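START domain-containing protein 10 (Homo sapiens, PDB 6SER) transfers phosphatidylcholine and phosphatidylethanolamine between membranes, preferring lipids with a palmitoyl or stearoyl chain at sn-1 and an unsaturated 18-carbon chain at sn-2. Local coordinates at residues N44-R49 / S203-A208; I68-E73 / K210-M215; H87-R92 / T102-R107; W119-P122 / N127-V130. All blocks are in the same frame, centred on the assembly; numbering follows the deposited sequence.

Interactions 1 and 2 both seat helix 197-227 on the curled sheet of the START domain, and they adjoin: S204 and Q205 of the first pack on I68 of the second. Their chemistry differs with depth. Interaction 1 is a surface touch with one weak hydrogen bond, whereas interaction 2 is buried and made of sulfur and methyl groups. Interaction 3, across the chain's centre from interaction 1, sets a helix start against strand 99-109, also near the surface, and is carried mainly by the two branches of I89. Interaction 4, partly buried, is the one dominated by straight backbone hydrogen bonds, as befits two neighbouring strands joined by a short loop.

Interaction 1. Residues N44-R49 / S203-A208; sequences NLTYSR and SSQFLA
T46 and Q205 bring strand 43-49 and helix 197-227 together with their CA atoms 8.0 Å apart and no backbone atoms bonded from one segment to the other. The contact rests on these two side chains, which meet nearly perpendicular to each other. The amide oxygen of Q205 does most of the touching. It lies against both branches of the threonine, OE1 of Q205 being 3.1 Å from CG2 of T46 on one branch and 3.3 Å from OG1 of T46 on the other. The hydroxyl donates to this oxygen, but the bond is weak. Nearer the helix, the aliphatic part of the glutamine adds a looser touch, CG of Q205 standing 3.8 Å from CG2 of T46. The glutamine chain runs extended beyond CG (chi2 165°), which carries its amide out from the helix to the strand. Only 86 Å² is buried in all, so the two elements brush rather than interlock. T46 belongs to a classic beta bulge, in which T46 and Y47 both face V54 of the adjacent strand 52-57. Q205 and T46 each also pack on V56 of that strand, and Q205 and S204 reach I68 of strand 68-74, so the helix lies across successive strands at this margin of the sheet.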
loop_
_atom_site.group_PDB
_atom_site.type_symbol
_atom_site.label_atom_id
_atom_site.label_comp_id
_atom_site.label_asym_id
_atom_site.label_seq_id
_atom_site.Cartn_x
_atom_site.Cartn_y
_atom_site.Cartn_z
ATOM N N ASN A 44 -8.118 -3.786 -18.357
ATOM C CA ASN A 44 -8.858 -2.862 -19.198
ATOM C C ASN A 44 -8.652 -1.454 -18.671
ATOM O O ASN A 44 -8.742 -1.224 -17.461
ATOM C CB ASN A 44 -10.346 -3.208 -19.220
ATOM C CG ASN A 44 -10.604 -4.608 -19.732
ATOM O OD1 ASN A 44 -9.932 -5.078 -20.653
ATOM N ND2 ASN A 44 -11.573 -5.287 -19.129
ATOM N N LEU A 45 -8.366 -0.526 -19.577
ATOM C CA LEU A 45 -8.271 0.876 -19.213
ATOM C C LEU A 45 -9.654 1.417 -18.878
ATOM O O LEU A 45 -10.637 1.126 -19.562
ATOM C CB LEU A 45 -7.636 1.668 -20.357
ATOM C CG LEU A 45 -7.090 3.080 -20.114
ATOM C CD1 LEU A 45 -8.195 4.131 -20.066
ATOM C CD2 LEU A 45 -6.227 3.134 -18.855
ATOM N N THR A 46 -9.716 2.219 -17.826
ATOM C CA THR A 46 -10.945 2.768 -17.273
ATOM C C THR A 46 -10.920 4.287 -17.169
ATOM O O THR A 46 -11.979 4.919 -17.196
ATOM C CB THR A 46 -11.193 2.145 -15.881
ATOM O OG1 THR A 46 -11.885 0.894 -16.032
ATOM C CG2 THR A 46 -11.968 3.067 -14.953
ATOM N N TYR A 47 -9.731 4.882 -17.086
ATOM C CA TYR A 47 -9.551 6.316 -16.943
ATOM C C TYR A 47 -8.158 6.650 -17.461
ATOM O O TYR A 47 -7.252 5.814 -17.412
ATOM C CB TYR A 47 -9.740 6.739 -15.476
ATOM C CG TYR A 47 -9.414 8.183 -15.155
ATOM C CD1 TYR A 47 -8.103 8.586 -14.924
ATOM C CD2 TYR A 47 -10.420 9.135 -15.041
ATOM C CE1 TYR A 47 -7.798 9.900 -14.618
ATOM C CE2 TYR A 47 -10.123 10.456 -14.728
ATOM C CZ TYR A 47 -8.810 10.829 -14.518
ATOM O OH TYR A 47 -8.498 12.139 -14.214
ATOM N N SER A 48 -8.001 7.871 -17.977
ATOM C CA SER A 48 -6.716 8.327 -18.502
ATOM C C SER A 48 -6.753 9.820 -18.800
ATOM O O SER A 48 -7.213 10.237 -19.868
ATOM C CB SER A 48 -6.334 7.558 -19.768
ATOM O OG SER A 48 -5.064 7.964 -20.247
ATOM N N ARG A 49 -6.263 10.629 -17.865
ATOM C CA ARG A 49 -6.295 12.077 -18.004
ATOM C C ARG A 49 -5.143 12.664 -17.205
ATOM O O ARG A 49 -4.996 12.361 -16.018
ATOM C CB ARG A 49 -7.636 12.649 -17.517
ATOM C CG ARG A 49 -7.711 14.176 -17.483
ATOM C CD ARG A 49 -9.095 14.667 -17.056
ATOM N NE ARG A 49 -9.191 16.128 -17.054
ATOM C CZ ARG A 49 -9.173 16.889 -15.962
ATOM N NH1 ARG A 49 -9.267 18.209 -16.071
ATOM N NH2 ARG A 49 -9.068 16.338 -14.758
ATOM N N SER A 203 -16.223 2.393 -6.460
ATOM C CA SER A 203 -15.730 3.475 -5.616
ATOM C C SER A 203 -14.211 3.603 -5.700
ATOM O O SER A 203 -13.679 4.698 -5.927
ATOM C CB SER A 203 -16.166 3.229 -4.172
ATOM O OG SER A 203 -15.619 4.208 -3.309
ATOM N N SER A 204 -13.494 2.492 -5.508
ATOM C CA SER A 204 -12.037 2.552 -5.536
ATOM C C SER A 204 -11.521 2.966 -6.909
ATOM O O SER A 204 -10.477 3.614 -7.010
ATOM C CB SER A 204 -11.452 1.204 -5.110
ATOM O OG SER A 204 -11.569 0.237 -6.136
ATOM N N GLN A 205 -12.245 2.618 -7.971
ATOM C CA GLN A 205 -11.913 3.102 -9.308
ATOM C C GLN A 205 -12.108 4.605 -9.416
ATOM O O GLN A 205 -11.265 5.315 -9.980
ATOM C CB GLN A 205 -12.803 2.410 -10.324
ATOM C CG GLN A 205 -12.112 1.715 -11.431
ATOM C CD GLN A 205 -13.074 0.792 -12.107
ATOM O OE1 GLN A 205 -13.578 1.085 -13.189
ATOM N NE2 GLN A 205 -13.373 -0.329 -11.452
ATOM N N PHE A 206 -13.226 5.101 -8.882
ATOM C CA PHE A 206 -13.600 6.498 -9.055
ATOM C C PHE A 206 -12.687 7.434 -8.277
ATOM O O PHE A 206 -12.413 8.550 -8.730
ATOM C CB PHE A 206 -15.054 6.684 -8.623
ATOM C CG PHE A 206 -15.551 8.094 -8.744
ATOM C CD1 PHE A 206 -15.586 8.931 -7.634
ATOM C CD2 PHE A 206 -15.997 8.580 -9.964
ATOM C CE1 PHE A 206 -16.049 10.231 -7.741
ATOM C CE2 PHE A 206 -16.462 9.877 -10.080
ATOM C CZ PHE A 206 -16.487 10.706 -8.965
ATOM N N LEU A 207 -12.224 7.014 -7.108
ATOM C CA LEU A 207 -11.429 7.872 -6.246
ATOM C C LEU A 207 -9.933 7.702 -6.460
ATOM O O LEU A 207 -9.155 8.532 -5.976
ATOM C CB LEU A 207 -11.770 7.591 -4.780
ATOM C CG LEU A 207 -13.201 7.897 -4.345
ATOM C CD1 LEU A 207 -13.449 7.334 -2.952
ATOM C CD2 LEU A 207 -13.446 9.398 -4.373
ATOM N N ALA A 208 -9.525 6.652 -7.169
ATOM C CA ALA A 208 -8.104 6.352 -7.322
ATOM C C ALA A 208 -7.308 7.513 -7.904
ATOM O O ALA A 208 -6.280 7.877 -7.309
ATOM C CB ALA A 208 -7.934 5.075 -8.155
#

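Interaction 2. Residues I68-E73 / K210-M215; sequences IKCRME and KAMKKM
M72 and M212 form the centre of this contact, their side chains lying alongside one another and pointing opposite ways between strand 68-74 and helix 197-227. The two short segments run at 39° to one another, with axes 9.4 Å apart at their closest. The tight part is buried and largely apolar. The methyl of M212 lies against the root of the M72 side chain, CE of M212 being 3.7 Å from CB of M72. The exception is the end of M72, which reaches back to the helix and places its CE 3.3 Å from the polar carbonyl O of M212. Both chains bend to do this: M72 only at its thioether (chi3 71°), M212 at both chi2 and chi3. Two residues earlier on the same face of the strand, the thiol of C70 meets the base of M212, SG of C70 to CG of M212 at 3.5 Å. No hydrogen bond crosses here; sulfur and methyl packing does the holding. The looser side belongs to K213, which is partly exposed. Its CB sets off past the strand, but a bend at chi2 brings CD to 4.1 Å from SD of M72, a slack aliphatic touch. R71 and E73 start out from the other face of the strand. The side chain of M212 also comes within about 4 Å (nearest atoms) of a bound triethylene glycol, probably a crystallisation additive. Around the contact, strand 68-74 is bonded between strands 52-57 and 181-190, and M215 reaches L82 and L86 of helix 79-87.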
loop_
_atom_site.group_PDB
_atom_site.type_symbol
_atom_site.label_atom_id
_atom_site.label_comp_id
_atom_site.label_asym_id
_atom_site.label_seq_id
_atom_site.Cartn_x
_atom_site.Cartn_y
_atom_site.Cartn_z
ATOM N N ILE A 68 -7.293 -3.514 -8.769
ATOM C CA ILE A 68 -7.246 -2.176 -9.349
ATOM C C ILE A 68 -5.785 -1.804 -9.552
ATOM O O ILE A 68 -4.928 -2.156 -8.735
ATOM C CB ILE A 68 -7.953 -1.145 -8.440
ATOM C CG1 ILE A 68 -9.377 -1.604 -8.115
ATOM C CG2 ILE A 68 -7.966 0.246 -9.066
ATOM C CD1 ILE A 68 -10.218 -1.964 -9.336
ATOM N N LYS A 69 -5.500 -1.099 -10.642
ATOM C CA LYS A 69 -4.153 -0.643 -10.959
ATOM C C LYS A 69 -4.221 0.825 -11.343
ATOM O O LYS A 69 -5.071 1.220 -12.147
ATOM C CB LYS A 69 -3.537 -1.462 -12.096
ATOM C CG LYS A 69 -2.142 -1.002 -12.477
ATOM C CD LYS A 69 -1.706 -1.526 -13.837
ATOM C CE LYS A 69 -1.640 -3.035 -13.863
ATOM N NZ LYS A 69 -1.022 -3.486 -15.134
ATOM N N CYS A 70 -3.349 1.643 -10.765
ATOM C CA CYS A 70 -3.338 3.069 -11.076
ATOM C C CYS A 70 -1.902 3.532 -11.280
ATOM O O CYS A 70 -1.053 3.351 -10.401
ATOM C CB CYS A 70 -4.033 3.885 -9.980
ATOM S SG CYS A 70 -4.367 5.608 -10.476
ATOM N N ARG A 71 -1.643 4.136 -12.435
ATOM C CA ARG A 71 -0.317 4.556 -12.856
ATOM C C ARG A 71 -0.287 6.075 -12.966
ATOM O O ARG A 71 -1.228 6.687 -13.483
ATOM C CB ARG A 71 0.041 3.904 -14.196
ATOM C CG ARG A 71 1.451 4.112 -14.688
ATOM C CD ARG A 71 1.708 3.238 -15.909
ATOM N NE ARG A 71 3.013 3.467 -16.528
ATOM C CZ ARG A 71 3.294 4.490 -17.332
ATOM N NH1 ARG A 71 2.364 5.400 -17.603
ATOM N NH2 ARG A 71 4.508 4.612 -17.860
ATOM N N MET A 72 0.783 6.688 -12.466
ATOM C CA MET A 72 0.878 8.143 -12.475
ATOM C C MET A 72 2.293 8.589 -12.808
ATOM O O MET A 72 3.253 8.191 -12.142
ATOM C CB MET A 72 0.453 8.737 -11.135
ATOM C CG MET A 72 0.833 10.195 -10.999
ATOM S SD MET A 72 0.202 10.883 -9.472
ATOM C CE MET A 72 1.258 10.062 -8.276
ATOM N N GLU A 73 2.408 9.429 -13.828
ATOM C CA GLU A 73 3.685 9.971 -14.262
ATOM C C GLU A 73 4.006 11.203 -13.427
ATOM O O GLU A 73 3.198 12.135 -13.352
ATOM C CB GLU A 73 3.632 10.317 -15.747
ATOM C CG GLU A 73 4.654 9.579 -16.587
ATOM C CD GLU A 73 4.396 9.717 -18.080
ATOM O OE1 GLU A 73 4.483 10.855 -18.598
ATOM O OE2 GLU A 73 4.099 8.686 -18.729
ATOM N N LYS A 210 -7.801 10.646 -7.747
ATOM C CA LYS A 210 -7.718 11.736 -6.783
ATOM C C LYS A 210 -6.742 11.411 -5.662
ATOM O O LYS A 210 -6.000 12.285 -5.199
ATOM C CB LYS A 210 -9.100 12.036 -6.210
ATOM C CG LYS A 210 -9.147 13.328 -5.424
ATOM C CD LYS A 210 -10.046 13.208 -4.209
ATOM C CE LYS A 210 -10.043 14.502 -3.413
ATOM N NZ LYS A 210 -10.662 14.337 -2.070
ATOM N N ALA A 211 -6.737 10.162 -5.207
ATOM C CA ALA A 211 -5.825 9.762 -4.143
ATOM C C ALA A 211 -4.375 9.821 -4.608
ATOM O O ALA A 211 -3.483 10.195 -3.839
ATOM C CB ALA A 211 -6.188 8.360 -3.666
ATOM N N MET A 212 -4.121 9.458 -5.869
ATOM C CA MET A 212 -2.758 9.487 -6.386
ATOM C C MET A 212 -2.245 10.914 -6.512
ATOM O O MET A 212 -1.065 11.179 -6.248
ATOM C CB MET A 212 -2.693 8.787 -7.741
ATOM C CG MET A 212 -2.993 7.296 -7.684
ATOM S SD MET A 212 -1.615 6.343 -7.018
ATOM C CE MET A 212 -0.411 6.535 -8.334
ATOM N N LYS A 213 -3.107 11.844 -6.934
ATOM C CA LYS A 213 -2.653 13.221 -7.082
ATOM C C LYS A 213 -2.450 13.885 -5.728
ATOM O O LYS A 213 -1.574 14.745 -5.592
ATOM C CB LYS A 213 -3.627 14.020 -7.950
ATOM C CG LYS A 213 -3.255 14.017 -9.446
ATOM C CD LYS A 213 -1.800 14.478 -9.653
ATOM C CE LYS A 213 -1.348 14.427 -11.114
ATOM N NZ LYS A 213 0.106 14.759 -11.275
ATOM N N LYS A 214 -3.231 13.494 -4.716
ATOM C CA LYS A 214 -2.946 13.957 -3.362
ATOM C C LYS A 214 -1.567 13.490 -2.910
ATOM O O LYS A 214 -0.783 14.273 -2.360
ATOM C CB LYS A 214 -4.031 13.477 -2.399
ATOM C CG LYS A 214 -5.095 14.522 -2.120
ATOM C CD LYS A 214 -6.342 13.923 -1.485
ATOM C CE LYS A 214 -7.312 15.019 -1.057
ATOM N NZ LYS A 214 -7.521 16.041 -2.130
ATOM N N MET A 215 -1.239 12.225 -3.173
ATOM C CA MET A 215 0.101 11.734 -2.882
ATOM C C MET A 215 1.156 12.516 -3.654
ATOM O O MET A 215 2.227 12.823 -3.117
ATOM C CB MET A 215 0.199 10.248 -3.216
ATOM C CG MET A 215 1.573 9.667 -2.933
ATOM S SD MET A 215 1.812 8.027 -3.630
ATOM C CE MET A 215 0.406 7.155 -2.955
#

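Interaction 3. Residues H87-R92 / T102-R107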
loop_
_atom_site.group_PDB
_atom_site.type_symbol
_atom_site.label_atom_id
_atom_site.label_comp_id
_atom_site.label_asym_id
_atom_site.label_seq_id
_atom_site.Cartn_x
_atom_site.Cartn_y
_atom_site.Cartn_z
ATOM N N HIS A 87 7.192 5.430 2.537
ATOM C CA HIS A 87 7.712 4.790 3.740
ATOM C C HIS A 87 7.376 5.558 5.015
ATOM O O HIS A 87 7.267 4.946 6.081
ATOM C CB HIS A 87 9.232 4.628 3.637
ATOM C CG HIS A 87 9.670 3.291 3.119
ATOM N ND1 HIS A 87 9.466 2.120 3.817
ATOM C CD2 HIS A 87 10.336 2.942 1.989
ATOM C CE1 HIS A 87 9.975 1.106 3.134
ATOM N NE2 HIS A 87 10.504 1.578 2.019
ATOM N N ASP A 88 7.207 6.882 4.934
ATOM C CA ASP A 88 7.186 7.746 6.118
ATOM C C ASP A 88 5.834 7.665 6.811
ATOM O O ASP A 88 4.926 8.449 6.529
ATOM C CB ASP A 88 7.507 9.185 5.728
ATOM C CG ASP A 88 7.880 10.047 6.926
ATOM O OD1 ASP A 88 8.865 10.802 6.832
ATOM O OD2 ASP A 88 7.185 9.966 7.963
ATOM N N ILE A 89 5.718 6.736 7.767
ATOM C CA ILE A 89 4.475 6.574 8.528
ATOM C C ILE A 89 4.060 7.884 9.180
ATOM O O ILE A 89 2.878 8.250 9.170
ATOM C CB ILE A 89 4.615 5.454 9.579
ATOM C CG1 ILE A 89 4.568 4.086 8.910
ATOM C CG2 ILE A 89 3.493 5.529 10.599
ATOM C CD1 ILE A 89 5.882 3.407 8.862
ATOM N N GLU A 90 5.021 8.610 9.757
ATOM C CA GLU A 90 4.700 9.842 10.471
ATOM C C GLU A 90 4.069 10.880 9.551
ATOM O O GLU A 90 3.093 11.541 9.926
ATOM C CB GLU A 90 5.962 10.415 11.115
ATOM C CG GLU A 90 5.732 11.778 11.708
ATOM C CD GLU A 90 6.999 12.419 12.275
ATOM O OE1 GLU A 90 6.853 13.278 13.157
ATOM O OE2 GLU A 90 8.121 12.083 11.845
ATOM N N TYR A 91 4.632 11.052 8.352
ATOM C CA TYR A 91 4.123 11.998 7.361
ATOM C C TYR A 91 2.710 11.666 6.876
ATOM O O TYR A 91 2.004 12.577 6.439
ATOM C CB TYR A 91 5.077 12.026 6.165
ATOM C CG TYR A 91 4.845 13.131 5.162
ATOM C CD1 TYR A 91 4.779 14.460 5.564
ATOM C CD2 TYR A 91 4.738 12.850 3.799
ATOM C CE1 TYR A 91 4.597 15.482 4.637
ATOM C CE2 TYR A 91 4.555 13.864 2.866
ATOM C CZ TYR A 91 4.485 15.171 3.289
ATOM O OH TYR A 91 4.301 16.170 2.367
ATOM N N ARG A 92 2.287 10.394 6.938
ATOM C CA ARG A 92 0.955 10.016 6.460
ATOM C C ARG A 92 -0.125 10.896 7.063
ATOM O O ARG A 92 -1.032 11.350 6.360
ATOM C CB ARG A 92 0.655 8.548 6.779
ATOM C CG ARG A 92 0.843 7.580 5.616
ATOM C CD ARG A 92 -0.396 7.460 4.706
ATOM N NE ARG A 92 -0.093 6.612 3.551
ATOM C CZ ARG A 92 -0.989 6.104 2.706
ATOM N NH1 ARG A 92 -2.283 6.342 2.870
ATOM N NH2 ARG A 92 -0.583 5.343 1.695
ATOM N N THR A 102 -1.917 5.228 12.420
ATOM C CA THR A 102 -1.055 4.334 11.653
ATOM C C THR A 102 0.318 4.290 12.306
ATOM O O THR A 102 0.869 5.331 12.669
ATOM C CB THR A 102 -0.948 4.758 10.174
ATOM O OG1 THR A 102 -0.137 3.814 9.461
ATOM C CG2 THR A 102 -0.324 6.163 10.025
ATOM N N PHE A 103 0.864 3.086 12.450
ATOM C CA PHE A 103 2.160 2.902 13.094
ATOM C C PHE A 103 2.636 1.490 12.817
ATOM O O PHE A 103 1.827 0.586 12.595
ATOM C CB PHE A 103 2.075 3.133 14.607
ATOM C CG PHE A 103 0.987 2.346 15.278
ATOM C CD1 PHE A 103 1.210 1.048 15.718
ATOM C CD2 PHE A 103 -0.275 2.906 15.462
ATOM C CE1 PHE A 103 0.189 0.318 16.335
ATOM C CE2 PHE A 103 -1.293 2.195 16.083
ATOM C CZ PHE A 103 -1.062 0.895 16.520
ATOM N N ASP A 104 3.950 1.307 12.832
ATOM C CA ASP A 104 4.498 -0.036 12.731
ATOM C C ASP A 104 4.427 -0.716 14.086
ATOM O O ASP A 104 4.470 -0.064 15.132
ATOM C CB ASP A 104 5.944 -0.010 12.237
ATOM C CG ASP A 104 6.043 0.240 10.743
ATOM O OD1 ASP A 104 5.043 -0.004 10.030
ATOM O OD2 ASP A 104 7.120 0.675 10.283
ATOM N N ILE A 105 4.314 -2.038 14.056
ATOM C CA ILE A 105 4.159 -2.848 15.257
ATOM C C ILE A 105 5.451 -3.561 15.615
ATOM O O ILE A 105 5.878 -3.563 16.770
ATOM C CB ILE A 105 3.006 -3.856 15.066
ATOM C CG1 ILE A 105 1.668 -3.113 14.931
ATOM C CG2 ILE A 105 3.000 -4.899 16.200
ATOM C CD1 ILE A 105 0.505 -4.002 14.547
ATOM N N ALA A 106 6.079 -4.183 14.627
ATOM C CA ALA A 106 7.275 -4.963 14.877
ATOM C C ALA A 106 7.979 -5.194 13.555
ATOM O O ALA A 106 7.397 -5.046 12.479
ATOM C CB ALA A 106 6.947 -6.298 15.561
ATOM N N ARG A 107 9.236 -5.577 13.658
ATOM C CA ARG A 107 10.070 -5.857 12.509
ATOM C C ARG A 107 10.255 -7.365 12.381
ATOM O O ARG A 107 10.355 -8.081 13.385
ATOM C CB ARG A 107 11.411 -5.129 12.654
ATOM C CG ARG A 107 12.548 -5.759 11.891
ATOM C CD ARG A 107 13.585 -4.724 11.473
ATOM N NE ARG A 107 13.982 -3.828 12.561
ATOM C CZ ARG A 107 14.863 -4.139 13.507
ATOM N NH1 ARG A 107 15.432 -5.337 13.521
ATOM N NH2 ARG A 107 15.168 -3.253 14.448
#
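I89 and F103 are the residues whose CA atoms lie nearest, 6.3 Å apart, where the start of helix 89-95 comes up to strand 99-109 without any hydrogen bond between the segments. I89 supplies most of the contact and uses both its branches. CG2, anti to the backbone N, points at the strand and lies 3.3 Å from the carbonyl O of T102, with CG2 of T102 3.9 Å away. The longer branch carries CD1 to the carboxylate of D104, 3.3 Å from OD2, the two side chains crossing obliquely. That carboxylate has its charge partner elsewhere, in R134 of strand 127-139. A further apolar touch joins CB of R92 to CG2 of T102 at 4.1 Å, before the arginine turns away to its salt bridge with D96. D88 caps the helix start: its OD2 accepts from N of Y91 at 2.8 Å, the donor standing above the carboxylate plane. The other carboxylate oxygen of D88 bonds to Y222 of helix 197-227, while the hydroxyl of T102 is bonded to Y116 O. The helix start therefore lies between that long helix and strand 99-109, which pairs in turn with strand 112-119.

Interaction 4. Residues W119-P122 / N127-V130; sequences WRCP and NRDV
W119 and R128 pair as an antiparallel hydrogen-bonded couple, and both backbone groups of each are used. N of W119 gives to O of R128 at 2.9 Å, and N of R128 returns to O of W119 at the same length. Both bonds are straight, with N-H...O angles of 163° and 166°. Beyond this pair the strand bonding gives way to a side chain: OD1 of N127 accepts from N of C121 at 3.1 Å, in the carbonyl plane and on a lone pair, bent to 150° at the hydrogen. The same oxygen is 2.9 Å from CA of R120, a tight contact where the chain leaves the strand. N127 uses its own backbone on the other side, bonding to V162 of strand 161-175. The indole of W119 folds over the pair, and CB of R128 sits over its six-membered ring, 3.5 Å from the centroid in a CH-pi contact. At the ring's edge, CG1 of V130 lies 4.0 Å from CZ3 of W119. The arginine then bends at chi2 and runs past the thiol of C121, whose SG is 3.5 Å from its CD. The guanidinium is satisfied outside this pair: NH2 bonds to P191 O, and NH1 more weakly to K126 O. D129 starts out away from 119-122, and its carboxylate is held by R163 and the hydroxyl of Y116. Such pairing is that of a beta hairpin, here closing strands 112-119 and 127-139 through a loop within the curved mixed sheet of the START fold.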
loop_
_atom_site.group_PDB
_atom_site.type_symbol
_atom_site.label_atom_id
_atom_site.label_comp_id
_atom_site.label_asym_id
_atom_site.label_seq_id
_atom_site.Cartn_x
_atom_site.Cartn_y
_atom_site.Cartn_z
ATOM N N TRP A 119 -8.653 4.028 9.085
ATOM C CA TRP A 119 -9.148 5.165 8.323
ATOM C C TRP A 119 -10.656 5.298 8.482
ATOM O O TRP A 119 -11.351 4.337 8.824
ATOM C CB TRP A 119 -8.741 5.073 6.844
ATOM C CG TRP A 119 -9.433 4.055 5.977
ATOM C CD1 TRP A 119 -10.416 4.308 5.070
ATOM C CD2 TRP A 119 -9.160 2.640 5.883
ATOM N NE1 TRP A 119 -10.789 3.147 4.434
ATOM C CE2 TRP A 119 -10.032 2.111 4.907
ATOM C CE3 TRP A 119 -8.271 1.774 6.527
ATOM C CZ2 TRP A 119 -10.040 0.761 4.559
ATOM C CZ3 TRP A 119 -8.280 0.430 6.177
ATOM C CH2 TRP A 119 -9.161 -0.063 5.205
ATOM N N ARG A 120 -11.151 6.508 8.255
ATOM C CA ARG A 120 -12.562 6.761 8.477
ATOM C C ARG A 120 -13.343 6.610 7.176
ATOM O O ARG A 120 -12.804 6.747 6.076
ATOM C CB ARG A 120 -12.777 8.146 9.091
ATOM C CG ARG A 120 -12.066 9.261 8.374
ATOM C CD ARG A 120 -12.281 10.590 9.089
ATOM N NE ARG A 120 -11.436 10.711 10.270
ATOM C CZ ARG A 120 -10.216 11.239 10.260
ATOM N NH1 ARG A 120 -9.699 11.702 9.127
ATOM N NH2 ARG A 120 -9.514 11.300 11.384
ATOM N N CYS A 121 -14.551 6.147 7.337
ATOM C CA CYS A 121 -15.478 5.976 6.215
ATOM C C CYS A 121 -16.710 6.824 6.486
ATOM O O CYS A 121 -16.985 7.094 7.594
ATOM C CB CYS A 121 -15.808 4.507 6.055
ATOM S SG CYS A 121 -14.376 3.465 5.768
ATOM N N PRO A 122 -17.433 7.275 5.457
ATOM C CA PRO A 122 -18.628 8.072 5.639
ATOM C C PRO A 122 -19.659 7.379 6.532
ATOM O O PRO A 122 -19.953 6.294 6.299
ATOM C CB PRO A 122 -19.137 8.298 4.226
ATOM C CG PRO A 122 -18.415 7.321 3.373
ATOM C CD PRO A 122 -17.133 7.029 4.086
ATOM N N ASN A 127 -15.642 2.944 10.577
ATOM C CA ASN A 127 -14.226 3.126 10.237
ATOM C C ASN A 127 -13.577 1.754 10.099
ATOM O O ASN A 127 -14.056 0.832 10.636
ATOM C CB ASN A 127 -13.530 4.050 11.228
ATOM C CG ASN A 127 -14.154 5.412 11.345
ATOM O OD1 ASN A 127 -14.612 5.973 10.393
ATOM N ND2 ASN A 127 -14.143 5.962 12.523
ATOM N N ARG A 128 -12.495 1.685 9.366
ATOM C CA ARG A 128 -11.823 0.426 9.020
ATOM C C ARG A 128 -10.384 0.409 9.499
ATOM O O ARG A 128 -9.843 1.400 9.651
ATOM C CB ARG A 128 -11.860 0.257 7.515
ATOM C CG ARG A 128 -12.988 -0.637 7.059
ATOM C CD ARG A 128 -14.056 0.058 6.301
ATOM N NE ARG A 128 -14.964 -0.976 5.944
ATOM C CZ ARG A 128 -16.252 -0.898 6.027
ATOM N NH1 ARG A 128 -16.828 0.205 6.393
ATOM N NH2 ARG A 128 -16.948 -1.932 5.724
ATOM N N ASP A 129 -9.835 -0.761 9.688
ATOM C CA ASP A 129 -8.436 -0.963 10.084
ATOM C C ASP A 129 -7.874 -2.206 9.418
ATOM O O ASP A 129 -8.589 -3.057 9.117
ATOM C CB ASP A 129 -8.232 -0.894 11.595
ATOM C CG ASP A 129 -8.817 -1.991 12.441
ATOM O OD1 ASP A 129 -9.570 -2.772 11.958
ATOM O OD2 ASP A 129 -8.520 -1.995 13.550
ATOM N N VAL A 130 -6.585 -2.221 9.261
ATOM C CA VAL A 130 -5.827 -3.333 8.674
ATOM C C VAL A 130 -4.552 -3.575 9.450
ATOM O O VAL A 130 -3.994 -2.685 9.961
ATOM C CB VAL A 130 -5.481 -3.094 7.203
ATOM C CG1 VAL A 130 -6.663 -3.273 6.316
ATOM C CG2 VAL A 130 -4.830 -1.770 6.949
#